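Local coordinates for protein alpha-L-rhamnosidase (Aspergillus terreus, PDB 6GSZ) that probably hydrolyses alpha-L-rhamnosides, releasing their terminal non-reducing alpha-L-rhamnose residues, acting as a glycosidase with a six-hairpin catalytic domain, at residues A[597-611]-A[632-644]. Sequence-based numbering, arbitrary orientation. Where two conformers were deposited one is given.
Sequences NKYLVSDAYLLHSTD and WHAKLTKEFQKAW. With NAG (2-acetamido-2-deoxy-beta-D-glucopyranose), chain D; NAG (2-acetamido-2-deoxy-beta-D-glucopyranose), chain C; NAG (2-acetamido-2-deoxy-beta-D-glucopyranose), chain E.
W644, in the last turn of helix 623-644, lays its indole flat against the first turn of helix 598-619, forming one end of an antiparallel helical hairpin in the six-hairpin glycosidase domain, where paired helices build the (alpha/alpha)6 barrel. The axes of segments 598-611 and 632-644 run 165° apart and approach to 9.5 Å. L600 CA sits over the indole face, 3.6 Å from the centroid of the five-membered ring, a CH-pi contact that a broad aromatic surface is well suited to make. With CG anti to the carbonyl carbon (chi1 -57°), the indole also turns its NE1 edge to D603: the N-H meets OD2 at 2.8 Å, almost straight at 171° and in the ring plane, on the anti side of the carboxylate. R573 forms a salt bridge to the same oxygen and W571 N donates to OD1, so both oxygens of this buried carboxylate are held, which probably favours its charged form. At the six-membered end, CH2 of W644 approaches OD1 of N597 to 3.2 Å; that oxygen N-caps the helix, accepting from the backbone N of Y599 and L600.

Farther along, the packing is knobs-into-holes. F640's flat phenyl wedges among L600, D603, A604 and L607, its edge facing L600 O, while forked L607 fills the four-residue hole of H633, L636, T637 and F640. Both L607 methyls flank L636 CB; CD1 also reaches T637 OG1 and one face of the H633 imidazole, 4.0 Å from its centroid. At the ring's edge, H633 CD2 points in plane at L607 O, 3.2 Å away.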
ATOM      1  N   ASN A 597     -22.058  -9.274 -19.493  1.00 15.51           N
ATOM      2  CA  ASN A 597     -21.866  -8.229 -20.497  1.00 14.74           C
ATOM      3  C   ASN A 597     -21.033  -7.072 -19.913  1.00 13.54           C
ATOM      4  O   ASN A 597     -21.299  -6.569 -18.807  1.00 14.05           O
ATOM      5  CB  ASN A 597     -23.205  -7.750 -21.044  1.00 15.54           C
ATOM      6  CG  ASN A 597     -23.076  -6.683 -22.092  1.00 16.59           C
ATOM      7  OD1 ASN A 597     -22.850  -5.510 -21.779  1.00 18.65           O
ATOM      8  ND2 ASN A 597     -23.162  -7.108 -23.342  1.00 20.70           N
ATOM      9  N   LYS A 598     -20.025  -6.634 -20.682  1.00 14.20           N
ATOM     10  CA  LYS A 598     -19.082  -5.617 -20.225  1.00 13.21           C
ATOM     11  C   LYS A 598     -19.765  -4.277 -19.958  1.00 12.69           C
ATOM     12  O   LYS A 598     -19.290  -3.518 -19.101  1.00 13.10           O
ATOM     13  CB  LYS A 598     -17.941  -5.426 -21.245  1.00 15.61           C
ATOM     14  CG  LYS A 598     -17.015  -6.605 -21.361  1.00 20.36           C
ATOM     15  CD  LYS A 598     -15.970  -6.408 -22.436  1.00 23.90           C
ATOM     16  CE  LYS A 598     -14.916  -7.480 -22.361  1.00 29.01           C
ATOM     17  NZ  LYS A 598     -13.650  -7.044 -22.969  1.00 31.49           N
ATOM     18  N   TYR A 599     -20.832  -3.974 -20.702  1.00 13.46           N
ATOM     19  CA  TYR A 599     -21.552  -2.697 -20.571  1.00 12.99           C
ATOM     20  C   TYR A 599     -22.570  -2.755 -19.427  1.00 13.76           C
ATOM     21  O   TYR A 599     -22.803  -1.707 -18.799  1.00 13.88           O
ATOM     22  CB  TYR A 599     -22.139  -2.259 -21.931  1.00 13.80           C
ATOM     23  CG  TYR A 599     -21.045  -2.156 -22.958  1.00 14.01           C
ATOM     24  CD1 TYR A 599     -20.052  -1.194 -22.865  1.00 15.30           C
ATOM     25  CD2 TYR A 599     -20.937  -3.102 -23.950  1.00 16.48           C
ATOM     26  CE1 TYR A 599     -18.982  -1.161 -23.747  1.00 15.55           C
ATOM     27  CE2 TYR A 599     -19.888  -3.067 -24.854  1.00 18.20           C
ATOM     28  CZ  TYR A 599     -18.901  -2.112 -24.735  1.00 17.54           C
ATOM     29  OH  TYR A 599     -17.845  -2.125 -25.601  1.00 19.44           O
ATOM     30  N   LEU A 600     -23.143  -3.930 -19.149  1.00 13.22           N
ATOM     31  CA  LEU A 600     -23.987  -4.067 -17.943  1.00 13.54           C
ATOM     32  C   LEU A 600     -23.104  -3.761 -16.726  1.00 13.41           C
ATOM     33  O   LEU A 600     -23.448  -2.944 -15.852  1.00 13.53           O
ATOM     34  CB  LEU A 600     -24.535  -5.485 -17.887  1.00 13.10           C
ATOM     35  CG  LEU A 600     -25.515  -5.838 -16.758  1.00 15.05           C
ATOM     36  CD1 LEU A 600     -26.227  -7.137 -17.153  1.00 18.17           C
ATOM     37  CD2 LEU A 600     -24.790  -6.037 -15.429  1.00 15.12           C
ATOM     38  N   VAL A 601     -21.901  -4.368 -16.716  1.00 12.28           N
ATOM     39  CA  VAL A 601     -20.947  -4.145 -15.627  1.00 12.66           C
ATOM     40  C   VAL A 601     -20.561  -2.663 -15.547  1.00 12.56           C
ATOM     41  O   VAL A 601     -20.567  -2.044 -14.469  1.00 12.43           O
ATOM     42  CB  VAL A 601     -19.696  -5.040 -15.757  1.00 12.51           C
ATOM     43  CG1 VAL A 601     -18.599  -4.678 -14.776  1.00 14.11           C
ATOM     44  CG2 VAL A 601     -20.049  -6.506 -15.574  1.00 13.94           C
ATOM     45  N   SER A 602     -20.188  -2.098 -16.699  1.00 11.54           N
ATOM     46  CA  SER A 602     -19.725  -0.720 -16.746  1.00 11.27           C
ATOM     47  C   SER A 602     -20.797   0.276 -16.283  1.00 11.91           C
ATOM     48  O   SER A 602     -20.519   1.242 -15.571  1.00 12.34           O
ATOM     49  CB  SER A 602     -19.218  -0.405 -18.146  1.00 12.46           C
ATOM     50  OG  SER A 602     -18.048  -1.152 -18.481  1.00 12.97           O
ATOM     51  N   ASP A 603     -22.019   0.067 -16.777  1.00 11.70           N
ATOM     52  CA  ASP A 603     -23.110   0.958 -16.414  1.00 13.37           C
ATOM     53  C   ASP A 603     -23.432   0.857 -14.930  1.00 12.13           C
ATOM     54  O   ASP A 603     -23.735   1.913 -14.299  1.00 13.04           O
ATOM     55  CB  ASP A 603     -24.352   0.622 -17.233  1.00 12.67           C
ATOM     56  CG  ASP A 603     -24.279   1.042 -18.693  1.00 12.45           C
ATOM     57  OD1 ASP A 603     -23.359   1.843 -19.053  1.00 13.67           O
ATOM     58  OD2 ASP A 603     -25.156   0.577 -19.483  1.00 14.13           O
ATOM     59  N   ALA A 604     -23.323  -0.354 -14.373  1.00 11.33           N
ATOM     60  CA  ALA A 604     -23.543  -0.506 -12.917  1.00 11.63           C
ATOM     61  C   ALA A 604     -22.525   0.349 -12.153  1.00 10.69           C
ATOM     62  O   ALA A 604     -22.898   1.084 -11.225  1.00 11.41           O
ATOM     63  CB  ALA A 604     -23.484  -1.943 -12.510  1.00 12.30           C
ATOM     64  N   TYR A 605     -21.242   0.259 -12.570  1.00 11.61           N
ATOM     65  CA  TYR A 605     -20.215   1.039 -11.917  1.00 10.83           C
ATOM     66  C   TYR A 605     -20.325   2.564 -12.175  1.00 10.41           C
ATOM     67  O   TYR A 605     -19.938   3.370 -11.308  1.00 11.26           O
ATOM     68  CB  TYR A 605     -18.820   0.512 -12.256  1.00 11.26           C
ATOM     69  CG  TYR A 605     -18.362  -0.579 -11.333  1.00 10.74           C
ATOM     70  CD1 TYR A 605     -18.704  -1.908 -11.557  1.00 10.29           C
ATOM     71  CD2 TYR A 605     -17.618  -0.282 -10.205  1.00 11.99           C
ATOM     72  CE1 TYR A 605     -18.269  -2.924 -10.722  1.00 10.80           C
ATOM     73  CE2 TYR A 605     -17.193  -1.292  -9.349  1.00 11.95           C
ATOM     74  CZ  TYR A 605     -17.518  -2.617  -9.601  1.00 10.86           C
ATOM     75  OH  TYR A 605     -17.093  -3.604  -8.732  1.00 12.95           O
ATOM     76  N   LEU A 606     -20.886   2.957 -13.333  1.00 10.67           N
ATOM     77  CA  LEU A 606     -21.184   4.373 -13.588  0.50 11.11           C
ATOM     78  C   LEU A 606     -22.215   4.874 -12.564  1.00 11.09           C
ATOM     79  O   LEU A 606     -22.044   5.957 -12.012  1.00 12.62           O
ATOM     80  CB  LEU A 606     -21.668   4.555 -15.033  0.50 11.76           C
ATOM     81  CG  LEU A 606     -22.436   5.845 -15.324  0.50 13.48           C
ATOM     82  CD1 LEU A 606     -21.576   7.066 -15.090  0.50 12.24           C
ATOM     83  CD2 LEU A 606     -23.013   5.839 -16.729  0.50 13.44           C
ATOM     84  N   LEU A 607     -23.276   4.101 -12.351  1.00 11.76           N
ATOM     85  CA  LEU A 607     -24.270   4.476 -11.354  1.00 12.48           C
ATOM     86  C   LEU A 607     -23.613   4.564  -9.963  1.00 11.98           C
ATOM     87  O   LEU A 607     -23.857   5.496  -9.220  1.00 11.69           O
ATOM     88  CB  LEU A 607     -25.412   3.462 -11.365  1.00 13.15           C
ATOM     89  CG  LEU A 607     -26.599   3.760 -12.274  1.00 16.81           C
ATOM     90  CD1 LEU A 607     -27.313   4.999 -11.828  1.00 18.77           C
ATOM     91  CD2 LEU A 607     -26.257   3.912 -13.704  1.00 18.13           C
ATOM     92  N   HIS A 608     -22.780   3.564  -9.640  1.00 11.25           N
ATOM     93  CA  HIS A 608     -22.100   3.541  -8.336  1.00 11.00           C
ATOM     94  C   HIS A 608     -21.218   4.799  -8.168  1.00 11.61           C
ATOM     95  O   HIS A 608     -21.179   5.434  -7.087  1.00 11.79           O
ATOM     96  CB  HIS A 608     -21.329   2.236  -8.153  1.00 12.38           C
ATOM     97  CG  HIS A 608     -20.598   2.156  -6.878  1.00 12.92           C
ATOM     98  ND1 HIS A 608     -21.223   2.288  -5.659  1.00 14.26           N
ATOM     99  CD2 HIS A 608     -19.306   1.882  -6.647  1.00 13.95           C
ATOM    100  CE1 HIS A 608     -20.310   2.125  -4.706  1.00 13.39           C
ATOM    101  NE2 HIS A 608     -19.115   1.846  -5.310  1.00 14.45           N
ATOM    102  N   SER A 609     -20.424   5.148  -9.197  1.00 11.23           N
ATOM    103  CA  SER A 609     -19.615   6.360  -9.088  1.00 11.25           C
ATOM    104  C   SER A 609     -20.466   7.627  -8.925  1.00 10.89           C
ATOM    105  O   SER A 609     -20.058   8.572  -8.237  1.00 11.57           O
ATOM    106  CB  SER A 609     -18.707   6.469 -10.283  1.00 11.63           C
ATOM    107  OG  SER A 609     -17.503   5.738 -10.065  1.00 12.74           O
ATOM    108  N   THR A 610     -21.608   7.667  -9.636  1.00 11.67           N
ATOM    109  CA  THR A 610     -22.476   8.828  -9.535  1.00 11.67           C
ATOM    110  C   THR A 610     -23.034   8.963  -8.110  1.00 11.31           C
ATOM    111  O   THR A 610     -23.106  10.093  -7.574  1.00 12.30           O
ATOM    112  CB  THR A 610     -23.595   8.771 -10.603  1.00 11.26           C
ATOM    113  OG1 THR A 610     -22.975   8.572 -11.885  1.00 12.64           O
ATOM    114  CG2 THR A 610     -24.458  10.017 -10.604  1.00 13.69           C
ATOM    115  N   ASP A 611     -23.375   7.805  -7.520  1.00 11.67           N
ATOM    116  CA  ASP A 611     -23.897   7.745  -6.158  1.00 12.25           C
ATOM    117  C   ASP A 611     -22.812   8.197  -5.156  1.00 12.14           C
ATOM    118  O   ASP A 611     -23.019   9.074  -4.289  1.00 13.14           O
ATOM    119  CB  ASP A 611     -24.317   6.318  -5.870  1.00 13.79           C
ATOM    120  CG  ASP A 611     -25.079   6.096  -4.584  1.00 17.67           C
ATOM    121  OD1 ASP A 611     -25.866   6.970  -4.215  1.00 22.67           O
ATOM    122  OD2 ASP A 611     -24.914   5.001  -4.014  1.00 21.31           O
ATOM    123  N   TRP A 632     -28.989  12.934 -11.592  1.00 13.35           N
ATOM    124  CA  TRP A 632     -28.378  12.080 -12.639  1.00 14.74           C
ATOM    125  C   TRP A 632     -28.482  10.610 -12.238  1.00 13.19           C
ATOM    126  O   TRP A 632     -28.791   9.757 -13.070  1.00 13.88           O
ATOM    127  CB  TRP A 632     -26.908  12.456 -12.884  1.00 14.00           C
ATOM    128  CG  TRP A 632     -26.724  13.592 -13.835  1.00 14.44           C
ATOM    129  CD1 TRP A 632     -26.887  14.925 -13.619  1.00 16.80           C
ATOM    130  CD2 TRP A 632     -26.398  13.469 -15.223  1.00 15.89           C
ATOM    131  NE1 TRP A 632     -26.683  15.633 -14.774  1.00 16.61           N
ATOM    132  CE2 TRP A 632     -26.385  14.767 -15.772  1.00 16.51           C
ATOM    133  CE3 TRP A 632     -26.083  12.380 -16.037  1.00 17.59           C
ATOM    134  CZ2 TRP A 632     -26.069  15.010 -17.114  1.00 18.07           C
ATOM    135  CZ3 TRP A 632     -25.783  12.622 -17.357  1.00 19.22           C
ATOM    136  CH2 TRP A 632     -25.782  13.912 -17.882  1.00 18.70           C
ATOM    137  N   HIS A 633     -28.235  10.303 -10.959  1.00 13.77           N
ATOM    138  CA  HIS A 633     -28.325   8.920 -10.513  1.00 13.28           C
ATOM    139  C   HIS A 633     -29.745   8.370 -10.740  1.00 15.99           C
ATOM    140  O   HIS A 633     -29.915   7.241 -11.191  1.00 15.23           O
ATOM    141  CB  HIS A 633     -27.873   8.808  -9.067  1.00 14.76           C
ATOM    142  CG  HIS A 633     -27.831   7.423  -8.565  1.00 14.21           C
ATOM    143  ND1 HIS A 633     -28.894   6.801  -7.973  1.00 20.01           N
ATOM    144  CD2 HIS A 633     -26.816   6.539  -8.519  1.00 14.66           C
ATOM    145  CE1 HIS A 633     -28.526   5.583  -7.612  1.00 20.40           C
ATOM    146  NE2 HIS A 633     -27.251   5.389  -7.947  1.00 14.87           N
ATOM    147  N   ALA A 634     -30.775   9.171 -10.415  1.00 15.07           N
ATOM    148  CA  ALA A 634     -32.128   8.688 -10.583  1.00 16.61           C
ATOM    149  C   ALA A 634     -32.444   8.480 -12.067  1.00 16.30           C
ATOM    150  O   ALA A 634     -33.024   7.460 -12.432  1.00 18.71           O
ATOM    151  CB  ALA A 634     -33.097   9.662  -9.943  1.00 18.44           C
ATOM    152  N   LYS A 635     -32.042   9.429 -12.931  1.00 15.58           N
ATOM    153  CA  LYS A 635     -32.343   9.314 -14.360  1.00 17.14           C
ATOM    154  C   LYS A 635     -31.599   8.122 -14.973  1.00 16.25           C
ATOM    155  O   LYS A 635     -32.166   7.341 -15.765  1.00 17.56           O
ATOM    156  CB  LYS A 635     -32.054  10.630 -15.088  1.00 19.32           C
ATOM    157  CG  LYS A 635     -32.976  11.799 -14.730  1.00 27.91           C
ATOM    158  CD  LYS A 635     -34.453  11.555 -14.920  1.00 42.54           C
ATOM    159  N   LEU A 636     -30.340   7.932 -14.580  1.00 14.99           N
ATOM    160  CA  LEU A 636     -29.561   6.846 -15.136  1.00 15.01           C
ATOM    161  C   LEU A 636     -29.929   5.483 -14.549  1.00 14.59           C
ATOM    162  O   LEU A 636     -29.718   4.464 -15.189  1.00 16.00           O
ATOM    163  CB  LEU A 636     -28.066   7.105 -14.973  1.00 15.56           C
ATOM    164  CG  LEU A 636     -27.523   8.313 -15.721  1.00 17.53           C
ATOM    165  CD1 LEU A 636     -26.035   8.452 -15.454  1.00 20.45           C
ATOM    166  CD2 LEU A 636     -27.761   8.166 -17.206  1.00 21.48           C
ATOM    167  N   THR A 637     -30.527   5.461 -13.348  1.00 14.56           N
ATOM    168  CA  THR A 637     -31.032   4.231 -12.814  1.00 15.66           C
ATOM    169  C   THR A 637     -32.163   3.704 -13.735  1.00 16.18           C
ATOM    170  O   THR A 637     -32.223   2.511 -14.058  1.00 16.19           O
ATOM    171  CB  THR A 637     -31.512   4.401 -11.375  1.00 18.29           C
ATOM    172  OG1 THR A 637     -30.422   4.637 -10.483  1.00 19.31           O
ATOM    173  CG2 THR A 637     -32.248   3.169 -10.920  1.00 20.29           C
ATOM    174  N   LYS A 638     -33.046   4.614 -14.169  1.00 15.45           N
ATOM    175  CA  LYS A 638     -34.110   4.279 -15.145  0.50 16.35           C
ATOM    176  C   LYS A 638     -33.491   3.742 -16.447  1.00 15.26           C
ATOM    177  O   LYS A 638     -33.930   2.702 -16.971  1.00 16.26           O
ATOM    178  CB  LYS A 638     -35.045   5.468 -15.412  0.50 18.53           C
ATOM    179  CG  LYS A 638     -36.122   5.245 -16.472  0.50 21.43           C
ATOM    180  CD  LYS A 638     -36.963   6.488 -16.785  0.50 24.67           C
ATOM    181  CE  LYS A 638     -37.974   6.240 -17.886  0.50 31.55           C
ATOM    182  NZ  LYS A 638     -39.218   7.021 -17.675  0.50 36.71           N
ATOM    183  N   GLU A 639     -32.424   4.408 -16.930  1.00 15.27           N
ATOM    184  CA  GLU A 639     -31.762   3.950 -18.177  1.00 15.97           C
ATOM    185  C   GLU A 639     -31.085   2.579 -17.972  1.00 14.71           C
ATOM    186  O   GLU A 639     -31.144   1.722 -18.858  1.00 16.64           O
ATOM    187  CB  GLU A 639     -30.769   4.987 -18.690  1.00 16.92           C
ATOM    188  CG  GLU A 639     -31.370   6.304 -19.063  1.00 17.47           C
ATOM    189  CD  GLU A 639     -32.451   6.233 -20.135  1.00 20.24           C
ATOM    190  OE1 GLU A 639     -32.426   5.274 -20.967  1.00 20.15           O
ATOM    191  OE2 GLU A 639     -33.302   7.163 -20.174  1.00 26.18           O
ATOM    192  N   PHE A 640     -30.479   2.348 -16.806  1.00 14.90           N
ATOM    193  CA  PHE A 640     -29.898   1.051 -16.456  1.00 14.02           C
ATOM    194  C   PHE A 640     -30.945  -0.055 -16.548  1.00 13.92           C
ATOM    195  O   PHE A 640     -30.715  -1.133 -17.136  1.00 14.91           O
ATOM    196  CB  PHE A 640     -29.192   1.067 -15.100  1.00 13.82           C
ATOM    197  CG  PHE A 640     -28.558  -0.251 -14.756  1.00 14.10           C
ATOM    198  CD1 PHE A 640     -29.295  -1.257 -14.158  1.00 13.84           C
ATOM    199  CD2 PHE A 640     -27.219  -0.503 -15.039  1.00 13.50           C
ATOM    200  CE1 PHE A 640     -28.730  -2.481 -13.872  1.00 14.51           C
ATOM    201  CE2 PHE A 640     -26.671  -1.737 -14.762  1.00 14.03           C
ATOM    202  CZ  PHE A 640     -27.420  -2.727 -14.212  1.00 14.08           C
ATOM    203  N   GLN A 641     -32.104   0.210 -15.936  1.00 13.63           N
ATOM    204  CA  GLN A 641     -33.226  -0.739 -15.933  1.00 16.15           C
ATOM    205  C   GLN A 641     -33.687  -1.037 -17.366  1.00 14.55           C
ATOM    206  O   GLN A 641     -33.839  -2.216 -17.743  1.00 16.06           O
ATOM    207  CB  GLN A 641     -34.356  -0.191 -15.064  1.00 15.28           C
ATOM    208  CG  GLN A 641     -33.982  -0.153 -13.588  1.00 16.25           C
ATOM    209  CD  GLN A 641     -34.907   0.699 -12.755  1.00 16.56           C
ATOM    210  OE1 GLN A 641     -35.836   1.321 -13.271  1.00 18.43           O
ATOM    211  NE2 GLN A 641     -34.600   0.771 -11.468  1.00 14.98           N
ATOM    212  N   LYS A 642     -33.884   0.018 -18.162  1.00 14.93           N
ATOM    213  CA  LYS A 642     -34.313  -0.161 -19.543  1.00 17.82           C
ATOM    214  C   LYS A 642     -33.331  -1.035 -20.325  1.00 16.23           C
ATOM    215  O   LYS A 642     -33.746  -1.843 -21.150  1.00 18.34           O
ATOM    216  CB  LYS A 642     -34.481   1.189 -20.239  1.00 18.06           C
ATOM    217  CG  LYS A 642     -35.700   1.973 -19.782  1.00 22.42           C
ATOM    218  CD  LYS A 642     -35.668   3.446 -20.124  1.00 29.27           C
ATOM    219  CE  LYS A 642     -35.765   3.734 -21.600  1.00 41.94           C
ATOM    220  NZ  LYS A 642     -35.823   5.206 -21.818  1.00 55.53           N
ATOM    221  N   ALA A 643     -32.031  -0.826 -20.087  1.00 15.61           N
ATOM    222  CA  ALA A 643     -31.017  -1.522 -20.856  1.00 15.37           C
ATOM    223  C   ALA A 643     -30.820  -2.987 -20.420  1.00 15.91           C
ATOM    224  O   ALA A 643     -30.579  -3.850 -21.285  1.00 18.02           O
ATOM    225  CB  ALA A 643     -29.717  -0.764 -20.769  1.00 18.39           C
ATOM    226  N   TRP A 644     -30.887  -3.273 -19.108  1.00 15.33           N
ATOM    227  CA  TRP A 644     -30.317  -4.492 -18.546  1.00 15.44           C
ATOM    228  C   TRP A 644     -31.270  -5.333 -17.696  1.00 15.15           C
ATOM    229  O   TRP A 644     -30.911  -6.452 -17.336  1.00 15.97           O
ATOM    230  CB  TRP A 644     -29.062  -4.160 -17.719  1.00 14.29           C
ATOM    231  CG  TRP A 644     -28.018  -3.441 -18.519  1.00 14.34           C
ATOM    232  CD1 TRP A 644     -27.553  -2.185 -18.281  1.00 13.30           C
ATOM    233  CD2 TRP A 644     -27.334  -3.904 -19.710  1.00 15.11           C
ATOM    234  NE1 TRP A 644     -26.601  -1.845 -19.196  1.00 13.89           N
ATOM    235  CE2 TRP A 644     -26.474  -2.857 -20.109  1.00 14.63           C
ATOM    236  CE3 TRP A 644     -27.381  -5.068 -20.494  1.00 16.01           C
ATOM    237  CZ2 TRP A 644     -25.622  -2.960 -21.205  1.00 15.48           C
ATOM    238  CZ3 TRP A 644     -26.537  -5.169 -21.583  1.00 17.16           C
ATOM    239  CH2 TRP A 644     -25.710  -4.112 -21.957  1.00 17.23           C
TER
HETATM  240  C1  NAG D   1     -23.984  17.649 -13.225  1.00 17.06           C
HETATM  241  C2  NAG D   1     -22.860  18.736 -13.247  1.00 16.05           C
HETATM  242  C3  NAG D   1     -22.433  19.007 -14.690  1.00 16.06           C
HETATM  243  C4  NAG D   1     -22.108  17.679 -15.401  1.00 16.10           C
HETATM  244  C5  NAG D   1     -23.151  16.613 -15.178  1.00 14.34           C
HETATM  245  C6  NAG D   1     -22.716  15.229 -15.664  1.00 15.03           C
HETATM  246  C7  NAG D   1     -22.937  20.245 -11.365  1.00 20.34           C
HETATM  247  C8  NAG D   1     -23.420  21.532 -10.787  1.00 23.27           C
HETATM  248  N2  NAG D   1     -23.256  19.975 -12.626  1.00 18.79           N
HETATM  249  O3  NAG D   1     -21.308  19.894 -14.704  1.00 18.42           O
HETATM  250  O4  NAG D   1     -22.082  17.855 -16.832  1.00 16.07           O
HETATM  251  O5  NAG D   1     -23.520  16.476 -13.779  1.00 15.25           O
HETATM  252  O6  NAG D   1     -21.788  14.603 -14.750  1.00 14.69           O
HETATM  253  O7  NAG D   1     -22.313  19.431 -10.648  1.00 18.75           O
HETATM  254  C1  NAG C   1     -25.136   7.402  -0.524  1.00 18.97           C
HETATM  255  C2  NAG C   1     -24.911   5.919  -0.288  1.00 19.08           C
HETATM  256  C3  NAG C   1     -26.254   5.172  -0.327  1.00 22.42           C
HETATM  257  C4  NAG C   1     -27.244   5.838   0.606  1.00 25.58           C
HETATM  258  C5  NAG C   1     -27.326   7.332   0.320  1.00 25.94           C
HETATM  259  C6  NAG C   1     -28.246   8.076   1.284  1.00 29.14           C
HETATM  260  C7  NAG C   1     -22.877   4.756  -0.964  1.00 24.86           C
HETATM  261  C8  NAG C   1     -22.070   4.285  -2.142  1.00 26.30           C
HETATM  262  N2  NAG C   1     -24.002   5.399  -1.264  1.00 18.94           N
HETATM  263  O3  NAG C   1     -26.035   3.816   0.064  1.00 25.44           O
HETATM  264  O4  NAG C   1     -28.531   5.252   0.321  1.00 29.57           O
HETATM  265  O5  NAG C   1     -26.009   7.890   0.445  1.00 21.63           O
HETATM  266  O6  NAG C   1     -27.798   7.939   2.656  1.00 32.73           O
HETATM  267  O7  NAG C   1     -22.506   4.594   0.178  1.00 30.76           O
HETATM  268  C1  NAG E   1     -25.671 -11.181 -21.631  1.00 24.58           C
HETATM  269  C2  NAG E   1     -25.385 -12.233 -22.665  1.00 31.16           C
HETATM  270  C3  NAG E   1     -25.350 -11.628 -24.073  1.00 32.21           C
HETATM  271  C4  NAG E   1     -26.539 -10.724 -24.388  1.00 29.60           C
HETATM  272  C5  NAG E   1     -26.665  -9.677 -23.261  1.00 28.39           C
HETATM  273  C6  NAG E   1     -27.798  -8.664 -23.450  1.00 30.83           C
HETATM  274  C7  NAG E   1     -22.912 -12.132 -22.290  1.00 35.22           C
HETATM  275  C8  NAG E   1     -21.704 -12.929 -21.979  1.00 39.92           C
HETATM  276  N2  NAG E   1     -24.098 -12.829 -22.326  1.00 32.32           N
HETATM  277  O3  NAG E   1     -25.258 -12.697 -24.972  1.00 38.12           O
HETATM  278  O4  NAG E   1     -26.190  -9.947 -25.532  1.00 34.20           O
HETATM  279  O5  NAG E   1     -26.789 -10.366 -22.023  1.00 25.37           O
HETATM  280  O6  NAG E   1     -29.035  -9.373 -23.561  1.00 37.70           O
HETATM  281  O7  NAG E   1     -22.741 -10.915 -22.495  1.00 33.29           O